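Local coordinates for protein 1-deoxy-D-xylulose 5-phosphate reductoisomerase (Moraxella catarrhalis, PDB 4ZQG) that catalyses the NAD(P)H-dependent rearrangement and reduction of 1-deoxy-D-xylulose 5-phosphate to 2-C-methyl-D-erythritol 4-phosphate in the MEP pathway of isoprenoid synthesis, the step that fosmidomycin blocks, at residues Leu185-Ser190 / Val260-Glu265; Pro56-Thr61 / Leu89-Ser94; Arg123-Asn128 / His286-Pro291; Gln375-Asp380 / Leu392-Lys397. One frame throughout, in Å; residues are numbered along the deposited sequence.

Interaction 1: Leu185-Ser190 / Val260-Glu265; sequences LWLTAS and VHSLVE. With FOM (3-[formyl(hydroxy)amino]propylphosphonic acid), chain E.
W186 and L263 form a hydrogen-bonded antiparallel pair where strand 182-189 runs beside strand 260-266 in the mixed four-stranded sheet of the catalytic domain. The two backbones exchange a reciprocal pair of bonds: W186 N gives to L263 O at 2.8 Å, nearly straight at 175°, and L263 N gives to W186 O at 2.9 Å.

Polar side chains extend the pairing at both ends. E265, its CG anti to the backbone N (chi1 175°) and its chain extended, brings its carboxylate alongside the indole of W186, whose NE1 donates to E265 OE1 at 3.0 Å. The oxygen sits in the ring plane, while the indole N-H comes to the anti side of the carboxylate and somewhat out of its plane; this bond restrains the turn of the indole about its CB-CG bond. Nearer the other end T188 N reaches S262 OG at 3.2 Å, so a side chain supplies the acceptor here.

Apolar contacts line both faces of the sheet. On the face of L185 and V264, the two side chains run side by side with L185 CD2 3.8 Å from V264 CG2. On the face of W186 and L263, W186 CB rests 3.7 Å from L263 CD1, and L303 of the second subunit packs against W186.

Past its pairing with 260-265, the first strand leads into the inhibitor site, where K232, S226 and N231 also bind fosmidomycin. The backbone N of S190 donates to phosphonate oxygen OP1 at 2.8 Å, and S190 OG, which also bonds to H213 and G192, donates to OP3 at 2.6 Å.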
# COMPACT_ATOMS: atom_id res chain seq x y z
N LEU A 185 10.82 1.29 -7.56
CA LEU A 185 10.25 0.11 -6.87
C LEU A 185 11.21 -0.32 -5.80
O LEU A 185 12.41 -0.27 -6.01
CB LEU A 185 10.01 -1.03 -7.84
CG LEU A 185 9.19 -0.70 -9.09
CD1 LEU A 185 8.98 -1.94 -9.93
CD2 LEU A 185 7.85 -0.10 -8.74
N TRP A 186 10.71 -0.70 -4.64
CA TRP A 186 11.58 -1.15 -3.56
C TRP A 186 11.28 -2.63 -3.28
O TRP A 186 10.12 -2.98 -2.97
CB TRP A 186 11.30 -0.35 -2.31
CG TRP A 186 11.84 0.99 -2.40
CD1 TRP A 186 11.25 2.08 -2.99
CD2 TRP A 186 13.12 1.43 -1.94
NE1 TRP A 186 12.08 3.15 -2.91
CE2 TRP A 186 13.22 2.79 -2.24
CE3 TRP A 186 14.17 0.82 -1.27
CZ2 TRP A 186 14.33 3.53 -1.93
CZ3 TRP A 186 15.28 1.58 -0.93
CH2 TRP A 186 15.34 2.92 -1.26
N LEU A 187 12.28 -3.50 -3.45
CA LEU A 187 12.15 -4.93 -3.12
C LEU A 187 12.63 -5.15 -1.71
O LEU A 187 13.75 -4.82 -1.40
CB LEU A 187 12.97 -5.81 -4.07
CG LEU A 187 12.46 -5.94 -5.49
CD1 LEU A 187 13.54 -6.48 -6.38
CD2 LEU A 187 11.26 -6.81 -5.52
N THR A 188 11.78 -5.71 -0.87
CA THR A 188 12.17 -6.11 0.50
C THR A 188 12.90 -7.48 0.45
O THR A 188 12.59 -8.32 -0.35
CB THR A 188 10.92 -6.17 1.40
OG1 THR A 188 9.79 -6.63 0.62
CG2 THR A 188 10.59 -4.80 1.89
N ALA A 189 13.86 -7.68 1.34
CA ALA A 189 14.63 -8.89 1.42
C ALA A 189 14.80 -9.26 2.88
O ALA A 189 15.19 -8.40 3.70
CB ALA A 189 16.00 -8.64 0.83
N SER A 190 14.54 -10.54 3.21
CA SER A 190 14.65 -10.96 4.62
C SER A 190 16.08 -10.89 5.10
O SER A 190 16.32 -10.82 6.30
CB SER A 190 14.18 -12.37 4.83
OG SER A 190 15.19 -13.25 4.40
N VAL A 260 6.64 -6.52 5.64
CA VAL A 260 6.52 -5.64 4.50
C VAL A 260 7.12 -6.35 3.30
O VAL A 260 8.31 -6.61 3.28
CB VAL A 260 7.24 -4.27 4.71
CG1 VAL A 260 7.04 -3.44 3.47
CG2 VAL A 260 6.68 -3.51 5.91
N HIS A 261 6.30 -6.62 2.29
CA HIS A 261 6.75 -7.41 1.16
C HIS A 261 7.31 -6.68 -0.06
O HIS A 261 7.89 -7.30 -0.92
CB HIS A 261 5.64 -8.37 0.74
CG HIS A 261 5.26 -9.30 1.85
ND1 HIS A 261 3.97 -9.53 2.23
CD2 HIS A 261 6.04 -10.00 2.71
CE1 HIS A 261 3.96 -10.36 3.25
NE2 HIS A 261 5.20 -10.66 3.57
N SER A 262 7.14 -5.37 -0.13
CA SER A 262 7.80 -4.52 -1.11
C SER A 262 7.03 -3.23 -1.14
O SER A 262 5.96 -3.15 -0.52
CB SER A 262 7.91 -5.14 -2.51
OG SER A 262 9.11 -5.88 -2.59
N LEU A 263 7.60 -2.22 -1.81
CA LEU A 263 6.96 -0.92 -1.91
C LEU A 263 7.07 -0.31 -3.30
O LEU A 263 7.95 -0.67 -4.10
CB LEU A 263 7.49 0.05 -0.85
CG LEU A 263 7.78 -0.53 0.54
CD1 LEU A 263 9.20 -1.03 0.63
CD2 LEU A 263 7.59 0.52 1.61
N VAL A 264 6.14 0.58 -3.59
CA VAL A 264 6.20 1.42 -4.74
C VAL A 264 6.22 2.87 -4.29
O VAL A 264 5.28 3.34 -3.69
CB VAL A 264 5.00 1.20 -5.62
CG1 VAL A 264 5.02 2.17 -6.77
CG2 VAL A 264 5.02 -0.23 -6.14
N GLU A 265 7.32 3.55 -4.60
CA GLU A 265 7.52 4.96 -4.31
C GLU A 265 7.03 5.84 -5.43
O GLU A 265 7.45 5.67 -6.55
CB GLU A 265 9.00 5.21 -4.12
CG GLU A 265 9.33 6.67 -3.93
CD GLU A 265 10.74 6.91 -3.52
OE1 GLU A 265 11.61 5.99 -3.62
OE2 GLU A 265 10.99 8.07 -3.12
O2 FOM E . 10.93 -15.18 -2.46
N1 FOM E . 10.14 -15.29 -1.34
C1 FOM E . 8.91 -14.98 -1.35
O1 FOM E . 8.39 -14.53 -2.36
C2 FOM E . 10.84 -15.74 -0.14
C3 FOM E . 11.83 -14.58 0.01
C4 FOM E . 12.87 -14.85 1.06
PA1 FOM E . 13.98 -13.47 0.97
OP1 FOM E . 13.14 -12.18 1.41
OP2 FOM E . 14.31 -13.20 -0.43
OP3 FOM E . 15.34 -13.61 1.85

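Interaction 2: Pro56-Thr61 / Leu89-Ser94; sequences PVKICT and LIEIAS
K58 on strand 58-61 reaches across to helix 85-93 and meets E91 at its tip. Its CB lies 4.4 Å from I92 CG1, a loose contact at the base of the chain. CG stands anti to the carbonyl carbon (chi1 -43°), and from there the chain runs extended, bringing CD to 4.1 Å and CE to 4.0 Å from E91 OE2. NZ then closes a long salt bridge to E91 OE2 at 3.3 Å, using the anti lone pair of that oxygen; the two side chains cross at about a right angle. The stronger partner of the same ammonium is D95, just beyond the helix, so the positive charge lies between two carboxylates.

Further along the strand the contact turns apolar. C60 SG touches L89 CD2 at 3.6 Å, and C60 CB meets I92 CD1 at 3.7 Å, which puts the cysteine over two residues of one helical face.

Strand and helix run roughly antiparallel, their axes 9.0 Å apart, in the nucleotide-binding domain with its Rossmann-like parallel sheet. I92 also packs on L83, A37 and the strand 7-12, while helix 111-120 lies against L89 and I90.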
# COMPACT_ATOMS: atom_id res chain seq x y z
N PRO A 56 -8.33 -34.87 -12.52
CA PRO A 56 -7.93 -34.00 -13.60
C PRO A 56 -8.05 -34.69 -14.94
O PRO A 56 -7.92 -35.90 -15.02
CB PRO A 56 -6.45 -33.79 -13.33
CG PRO A 56 -6.02 -34.97 -12.61
CD PRO A 56 -7.17 -35.27 -11.71
N VAL A 57 -8.26 -33.90 -15.99
CA VAL A 57 -8.30 -34.44 -17.32
C VAL A 57 -6.93 -34.95 -17.74
O VAL A 57 -6.84 -35.95 -18.38
CB VAL A 57 -8.88 -33.41 -18.32
CG1 VAL A 57 -8.90 -33.97 -19.73
CG2 VAL A 57 -10.28 -33.01 -17.90
N LYS A 58 -5.86 -34.28 -17.36
CA LYS A 58 -4.51 -34.68 -17.78
C LYS A 58 -3.54 -34.49 -16.66
O LYS A 58 -3.70 -33.58 -15.86
CB LYS A 58 -4.01 -33.83 -18.96
CG LYS A 58 -5.02 -33.54 -20.06
CD LYS A 58 -4.34 -33.03 -21.33
CE LYS A 58 -5.35 -32.89 -22.46
NZ LYS A 58 -4.83 -32.09 -23.59
N ILE A 59 -2.52 -35.31 -16.62
CA ILE A 59 -1.38 -35.06 -15.75
C ILE A 59 -0.13 -35.42 -16.52
O ILE A 59 -0.21 -36.11 -17.54
CB ILE A 59 -1.43 -35.85 -14.43
CG1 ILE A 59 -1.30 -37.36 -14.74
CG2 ILE A 59 -2.70 -35.52 -13.68
CD1 ILE A 59 -1.62 -38.26 -13.57
N CYS A 60 1.02 -34.93 -16.06
CA CYS A 60 2.27 -35.10 -16.75
C CYS A 60 3.30 -35.36 -15.72
O CYS A 60 3.28 -34.72 -14.67
CB CYS A 60 2.63 -33.80 -17.49
SG CYS A 60 4.22 -33.82 -18.36
N THR A 61 4.23 -36.27 -16.01
CA THR A 61 5.35 -36.55 -15.10
C THR A 61 6.64 -36.65 -15.89
O THR A 61 6.65 -36.41 -17.11
CB THR A 61 5.11 -37.82 -14.26
OG1 THR A 61 6.19 -38.04 -13.36
CG2 THR A 61 4.96 -39.03 -15.14
N LEU A 89 4.23 -30.93 -20.92
CA LEU A 89 4.03 -29.64 -20.32
C LEU A 89 3.54 -28.62 -21.35
O LEU A 89 2.61 -27.86 -21.10
CB LEU A 89 5.34 -29.16 -19.67
CG LEU A 89 5.97 -30.10 -18.65
CD1 LEU A 89 7.27 -29.54 -18.10
CD2 LEU A 89 4.99 -30.40 -17.54
N ILE A 90 4.14 -28.65 -22.53
CA ILE A 90 3.76 -27.74 -23.61
C ILE A 90 2.30 -27.96 -23.97
O ILE A 90 1.54 -27.01 -24.11
CB ILE A 90 4.72 -27.90 -24.83
CG1 ILE A 90 6.09 -27.30 -24.47
CG2 ILE A 90 4.20 -27.19 -26.08
CD1 ILE A 90 7.27 -27.99 -25.17
N GLU A 91 1.90 -29.21 -24.05
CA GLU A 91 0.53 -29.55 -24.34
C GLU A 91 -0.46 -29.03 -23.33
O GLU A 91 -1.48 -28.49 -23.69
CB GLU A 91 0.41 -31.08 -24.40
CG GLU A 91 -0.88 -31.58 -25.02
CD GLU A 91 -0.97 -33.11 -25.04
OE1 GLU A 91 0.01 -33.87 -25.41
OE2 GLU A 91 -2.09 -33.54 -24.69
N ILE A 92 -0.17 -29.23 -22.06
CA ILE A 92 -1.04 -28.77 -20.99
C ILE A 92 -1.09 -27.27 -20.99
O ILE A 92 -2.17 -26.69 -20.85
CB ILE A 92 -0.54 -29.26 -19.64
CG1 ILE A 92 -1.01 -30.68 -19.41
CG2 ILE A 92 -1.07 -28.39 -18.51
CD1 ILE A 92 -0.10 -31.43 -18.46
N ALA A 93 0.08 -26.65 -21.14
CA ALA A 93 0.17 -25.20 -21.16
C ALA A 93 -0.57 -24.53 -22.30
O ALA A 93 -0.97 -23.37 -22.15
CB ALA A 93 1.61 -24.75 -21.15
N SER A 94 -0.76 -25.22 -23.44
CA SER A 94 -1.46 -24.62 -24.59
C SER A 94 -2.82 -25.22 -24.87
O SER A 94 -3.46 -24.92 -25.87
CB SER A 94 -0.60 -24.71 -25.85
OG SER A 94 -0.19 -26.03 -26.10

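Interaction 3: Arg123-Asn128 / His286-Pro291; sequences RILLAN and HALAYP. With NAD (nicotinamide-adenine-dinucleotide), chain C.
The end of helix 281-289 is received by strand 123-126 of the Rossmann-type parallel sheet, whose R123 reaches the backbone carbonyls at the helix terminus. R123 CG stands anti to the backbone N (chi1 176°) and the chain stays extended to NE, which carries the guanidinium across to Y290, the first residue past the helix. There two nitrogens grip one oxygen end-on: NH1 and NH2 of R123 each donate to Y290 O at 2.9 Å. Y290 O lies close to the guanidinium plane, but NH1 stands well above the carbonyl plane, whereas NH2 is tilted only 16° from it. NH2 also makes a weak, strongly bent bond to A287 O at 2.7 Å.

Two residues on, L125 supplies the apolar half. Its CD2 meets L288 CD2 at 3.6 Å, the side chains crossing at about a right angle, and its CG lies 4.0 Å from A287 CB. The strand then runs into the cofactor pocket, where A127 CB comes 3.1 Å from ribose oxygen O4D of NAD. The Y290 hydroxyl is engaged elsewhere, bonded to Q169.

Y290 O, just past the helix, thus takes both sound bonds, and A287 O of the last turn a weak one. A cation beside this C-terminal end is consistent with a favourable interaction with the helix dipole, and the two-nitrogen grip restrains rotation of the planar group.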
# COMPACT_ATOMS: atom_id res chain seq x y z
N ARG A 123 -4.05 -16.93 -19.23
CA ARG A 123 -3.80 -16.23 -18.00
C ARG A 123 -2.76 -17.02 -17.27
O ARG A 123 -2.97 -18.19 -17.04
CB ARG A 123 -5.08 -16.15 -17.20
CG ARG A 123 -4.94 -15.52 -15.83
CD ARG A 123 -6.32 -15.04 -15.42
NE ARG A 123 -6.43 -14.97 -13.98
CZ ARG A 123 -7.06 -14.01 -13.31
NH1 ARG A 123 -7.67 -13.01 -13.96
NH2 ARG A 123 -7.07 -14.03 -11.98
N ILE A 124 -1.63 -16.41 -16.96
CA ILE A 124 -0.51 -17.11 -16.37
C ILE A 124 -0.20 -16.54 -14.99
O ILE A 124 0.04 -15.35 -14.88
CB ILE A 124 0.76 -16.92 -17.23
CG1 ILE A 124 0.49 -17.25 -18.70
CG2 ILE A 124 1.93 -17.69 -16.67
CD1 ILE A 124 1.73 -17.21 -19.55
N LEU A 125 -0.14 -17.40 -13.99
CA LEU A 125 0.22 -17.02 -12.65
C LEU A 125 1.64 -17.48 -12.41
O LEU A 125 1.91 -18.67 -12.25
CB LEU A 125 -0.72 -17.71 -11.65
CG LEU A 125 -2.09 -17.10 -11.38
CD1 LEU A 125 -2.79 -16.65 -12.64
CD2 LEU A 125 -2.98 -18.08 -10.66
N LEU A 126 2.56 -16.53 -12.31
CA LEU A 126 3.96 -16.84 -12.41
C LEU A 126 4.63 -16.94 -11.08
O LEU A 126 4.73 -16.00 -10.35
CB LEU A 126 4.65 -15.79 -13.26
CG LEU A 126 6.03 -16.20 -13.73
CD1 LEU A 126 5.95 -17.35 -14.68
CD2 LEU A 126 6.68 -15.02 -14.40
N ALA A 127 5.10 -18.12 -10.75
CA ALA A 127 5.90 -18.29 -9.55
C ALA A 127 7.30 -18.40 -10.05
O ALA A 127 8.21 -17.74 -9.59
CB ALA A 127 5.50 -19.57 -8.82
N ASN A 128 7.43 -19.28 -11.01
CA ASN A 128 8.66 -19.60 -11.69
C ASN A 128 9.39 -18.38 -12.27
O ASN A 128 9.17 -17.99 -13.44
CB ASN A 128 8.29 -20.59 -12.79
CG ASN A 128 9.42 -20.93 -13.65
OD1 ASN A 128 9.26 -21.01 -14.86
ND2 ASN A 128 10.58 -21.15 -13.05
N HIS A 286 -4.73 -13.75 -4.33
CA HIS A 286 -4.87 -12.49 -5.04
C HIS A 286 -4.79 -12.70 -6.54
O HIS A 286 -5.61 -12.19 -7.31
CB HIS A 286 -3.77 -11.49 -4.66
CG HIS A 286 -3.72 -10.31 -5.58
ND1 HIS A 286 -2.84 -10.22 -6.64
CD2 HIS A 286 -4.45 -9.18 -5.61
CE1 HIS A 286 -3.06 -9.11 -7.30
NE2 HIS A 286 -4.02 -8.45 -6.69
N ALA A 287 -3.78 -13.46 -6.96
CA ALA A 287 -3.59 -13.68 -8.37
C ALA A 287 -4.68 -14.57 -8.98
O ALA A 287 -5.10 -14.31 -10.11
CB ALA A 287 -2.23 -14.27 -8.59
N LEU A 288 -5.16 -15.59 -8.24
CA LEU A 288 -6.24 -16.44 -8.72
C LEU A 288 -7.53 -15.70 -8.93
O LEU A 288 -8.22 -15.90 -9.93
CB LEU A 288 -6.52 -17.56 -7.75
CG LEU A 288 -5.64 -18.80 -7.90
CD1 LEU A 288 -5.91 -19.73 -6.74
CD2 LEU A 288 -5.91 -19.51 -9.21
N ALA A 289 -7.92 -14.87 -7.98
CA ALA A 289 -9.23 -14.28 -8.07
C ALA A 289 -9.24 -12.98 -8.83
O ALA A 289 -10.30 -12.50 -9.17
CB ALA A 289 -9.80 -14.10 -6.70
N TYR A 290 -8.07 -12.41 -9.13
CA TYR A 290 -7.98 -11.08 -9.73
C TYR A 290 -8.94 -10.95 -10.92
O TYR A 290 -9.05 -11.89 -11.71
CB TYR A 290 -6.55 -10.82 -10.17
CG TYR A 290 -6.33 -9.45 -10.72
CD1 TYR A 290 -5.77 -8.45 -9.94
CD2 TYR A 290 -6.69 -9.13 -12.04
CE1 TYR A 290 -5.58 -7.17 -10.46
CE2 TYR A 290 -6.49 -7.87 -12.56
CZ TYR A 290 -5.94 -6.90 -11.76
OH TYR A 290 -5.75 -5.63 -12.25
N PRO A 291 -9.65 -9.82 -11.07
CA PRO A 291 -9.57 -8.63 -10.24
C PRO A 291 -10.43 -8.67 -8.95
O PRO A 291 -10.50 -7.69 -8.20
CB PRO A 291 -10.14 -7.58 -11.17
CG PRO A 291 -11.24 -8.32 -11.86
CD PRO A 291 -10.74 -9.71 -12.05
PA NAD C . 9.74 -26.99 -5.39
O1A NAD C . 11.16 -27.42 -5.52
O2A NAD C . 9.01 -27.11 -4.06
O5B NAD C . 8.80 -27.60 -6.55
C5B NAD C . 9.11 -27.53 -7.94
C4B NAD C . 8.01 -28.19 -8.78
O4B NAD C . 8.49 -28.25 -10.14
C3B NAD C . 7.66 -29.62 -8.35
O3B NAD C . 6.27 -29.91 -8.50
C2B NAD C . 8.48 -30.48 -9.30
O2B NAD C . 7.82 -31.68 -9.68
C1B NAD C . 8.68 -29.61 -10.54
N9A NAD C . 10.02 -29.83 -11.15
C8A NAD C . 11.20 -29.82 -10.50
N7A NAD C . 12.23 -30.06 -11.34
C5A NAD C . 11.72 -30.25 -12.56
C6A NAD C . 12.32 -30.56 -13.88
N6A NAD C . 13.67 -30.70 -14.02
N1A NAD C . 11.44 -30.68 -14.90
C2A NAD C . 10.09 -30.56 -14.73
N3A NAD C . 9.48 -30.29 -13.55
C4A NAD C . 10.26 -30.11 -12.45
O3 NAD C . 9.72 -25.45 -5.87
PN NAD C . 9.00 -24.17 -5.20
O1N NAD C . 9.85 -23.83 -3.99
O2N NAD C . 7.52 -24.42 -5.18
O5D NAD C . 9.34 -23.12 -6.38
C5D NAD C . 8.55 -23.05 -7.57
C4D NAD C . 8.86 -21.75 -8.32
O4D NAD C . 8.20 -20.63 -7.73
C3D NAD C . 10.34 -21.45 -8.29
O3D NAD C . 10.68 -20.85 -9.53
C2D NAD C . 10.51 -20.50 -7.12
O2D NAD C . 11.69 -19.70 -7.27
C1D NAD C . 9.18 -19.73 -7.17
N1N NAD C . 8.77 -19.24 -5.85
C2N NAD C . 8.51 -20.10 -4.83
C3N NAD C . 8.15 -19.62 -3.56
C7N NAD C . 7.83 -20.54 -2.40
O7N NAD C . 7.25 -20.10 -1.43
N7N NAD C . 8.17 -21.82 -2.46
C4N NAD C . 8.05 -18.25 -3.37
C5N NAD C . 8.30 -17.41 -4.43
C6N NAD C . 8.66 -17.91 -5.67

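Interaction 4: Gln375-Asp380 / Leu392-Lys397; sequences QDYSQD and LTMDKK
D376 OD2 receives the ammonium of K397 in a salt bridge of 3.0 Å that joins the loop after helix 371-374 to the long helix 387-409. The two side chains come from opposite directions, and NZ approaches OD2 on its syn side, 26° out of the carboxylate plane. K397 is extended throughout, with CG anti to the backbone N (chi1 -175°), which lets it span the gap from the helix; its CD and CE also pass 3.7 Å from D376 OD2. The lysine NZ has another partner in T372 O, so it ties the carboxylate of D376 to helix 371-374.

Beside this salt bridge M394 packs against the loop. Its SD lies 3.5 Å from D376 CB, the two side chains sliding past each other in opposite directions. A bend at chi2 (101°) turns the methionine toward Y377, where CE meets the edge of the ring, 3.9 Å from CE1. Both residues also pack on A338 of helix 333-351, and the Y377 hydroxyl bonds to L368 O. The loop itself makes a type I turn from D376 to Q379, closed by the bond from Q379 N to D376 O at 3.1 Å.

The contact thus pairs a charged outer layer with an apolar inner one in the C-terminal helical domain. The ammonium beside D376 OD2 would probably favour the ionised carboxylate, and partial shielding from solvent may strengthen the attraction.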
# COMPACT_ATOMS: atom_id res chain seq x y z
N GLN A 375 31.01 -14.05 -25.11
CA GLN A 375 30.76 -14.00 -26.56
C GLN A 375 29.28 -13.91 -26.90
O GLN A 375 28.93 -13.35 -27.94
CB GLN A 375 31.34 -15.19 -27.34
CG GLN A 375 32.49 -15.95 -26.70
CD GLN A 375 33.04 -17.14 -27.52
OE1 GLN A 375 34.22 -17.19 -27.84
NE2 GLN A 375 32.19 -18.11 -27.82
N ASP A 376 28.42 -14.49 -26.07
CA ASP A 376 27.01 -14.66 -26.43
C ASP A 376 26.13 -13.56 -25.83
O ASP A 376 24.93 -13.48 -26.12
CB ASP A 376 26.50 -16.05 -26.03
CG ASP A 376 27.22 -17.18 -26.76
OD1 ASP A 376 27.36 -17.13 -27.99
OD2 ASP A 376 27.65 -18.15 -26.09
N TYR A 377 26.73 -12.71 -25.02
CA TYR A 377 25.99 -11.60 -24.44
C TYR A 377 25.28 -10.71 -25.45
O TYR A 377 24.20 -10.20 -25.14
CB TYR A 377 26.89 -10.74 -23.57
CG TYR A 377 27.29 -11.40 -22.28
CD1 TYR A 377 26.79 -12.63 -21.88
CD2 TYR A 377 28.16 -10.77 -21.45
CE1 TYR A 377 27.16 -13.20 -20.69
CE2 TYR A 377 28.54 -11.32 -20.25
CZ TYR A 377 28.03 -12.55 -19.88
OH TYR A 377 28.45 -13.06 -18.68
N SER A 378 25.84 -10.55 -26.65
CA SER A 378 25.29 -9.63 -27.64
C SER A 378 24.28 -10.28 -28.58
O SER A 378 23.94 -9.72 -29.62
CB SER A 378 26.40 -9.02 -28.48
OG SER A 378 27.01 -10.03 -29.28
N GLN A 379 23.77 -11.45 -28.21
CA GLN A 379 22.81 -12.12 -29.07
C GLN A 379 21.36 -11.67 -28.88
O GLN A 379 21.02 -11.01 -27.90
CB GLN A 379 22.93 -13.64 -28.92
CG GLN A 379 22.96 -14.30 -30.28
CD GLN A 379 23.31 -15.76 -30.23
OE1 GLN A 379 23.73 -16.29 -29.18
NE2 GLN A 379 23.12 -16.44 -31.36
N ASP A 380 20.53 -12.01 -29.86
CA ASP A 380 19.11 -11.68 -29.82
C ASP A 380 18.34 -12.85 -29.22
O ASP A 380 17.71 -13.66 -29.91
CB ASP A 380 18.57 -11.37 -31.22
CG ASP A 380 17.19 -10.71 -31.17
OD1 ASP A 380 16.76 -10.26 -30.07
OD2 ASP A 380 16.52 -10.64 -32.23
N LEU A 392 18.43 -21.79 -24.72
CA LEU A 392 18.78 -23.15 -24.28
C LEU A 392 20.23 -23.52 -24.57
O LEU A 392 20.89 -24.13 -23.74
CB LEU A 392 17.84 -24.17 -24.91
CG LEU A 392 16.36 -24.00 -24.52
CD1 LEU A 392 15.52 -24.92 -25.39
CD2 LEU A 392 16.11 -24.28 -23.04
N THR A 393 20.75 -23.12 -25.73
CA THR A 393 22.16 -23.37 -26.06
C THR A 393 23.10 -22.72 -25.06
O THR A 393 24.12 -23.31 -24.68
CB THR A 393 22.45 -22.87 -27.48
OG1 THR A 393 21.57 -23.54 -28.38
CG2 THR A 393 23.89 -23.12 -27.88
N MET A 394 22.77 -21.52 -24.61
CA MET A 394 23.61 -20.81 -23.67
C MET A 394 23.48 -21.41 -22.32
O MET A 394 24.44 -21.51 -21.57
CB MET A 394 23.23 -19.33 -23.59
CG MET A 394 23.99 -18.59 -22.49
SD MET A 394 25.33 -17.63 -23.13
CE MET A 394 25.71 -16.65 -21.71
N ASP A 395 22.25 -21.78 -21.98
CA ASP A 395 22.03 -22.60 -20.82
C ASP A 395 23.01 -23.79 -20.81
O ASP A 395 23.80 -23.91 -19.88
CB ASP A 395 20.58 -23.07 -20.79
CG ASP A 395 20.25 -23.85 -19.53
OD1 ASP A 395 20.56 -23.35 -18.43
OD2 ASP A 395 19.71 -24.98 -19.68
N LYS A 396 22.97 -24.64 -21.85
CA LYS A 396 23.84 -25.88 -21.88
C LYS A 396 25.29 -25.47 -21.72
O LYS A 396 26.05 -26.08 -20.97
CB LYS A 396 23.68 -26.70 -23.18
CG LYS A 396 22.44 -27.59 -23.28
N LYS A 397 25.64 -24.38 -22.37
CA LYS A 397 26.99 -23.88 -22.33
C LYS A 397 27.43 -23.42 -20.94
O LYS A 397 28.49 -23.81 -20.45
CB LYS A 397 27.15 -22.76 -23.32
CG LYS A 397 28.57 -22.25 -23.45
CD LYS A 397 28.65 -21.39 -24.68
CE LYS A 397 30.00 -20.71 -24.79
NZ LYS A 397 30.09 -19.93 -26.05

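Interactions 2 and 3 reach the same parallel sheet of the nucleotide-binding domain, their centres about 18 Å apart, and both border the cofactor: the side chain of L89 in interaction 2 lies about 5 Å from NAD, while 123-128 of interaction 3 enters its pocket directly. Interaction 1, nested in sequence within the loop closed by interaction 3, lies about 19 Å from it between centres and reaches the other half of the active site, fosmidomycin, with the magnesium ion about 7 Å from the side chain of L187. Interaction 4 belongs to the C-terminal helices, with its centre about 29 to 31 Å from those of the other three.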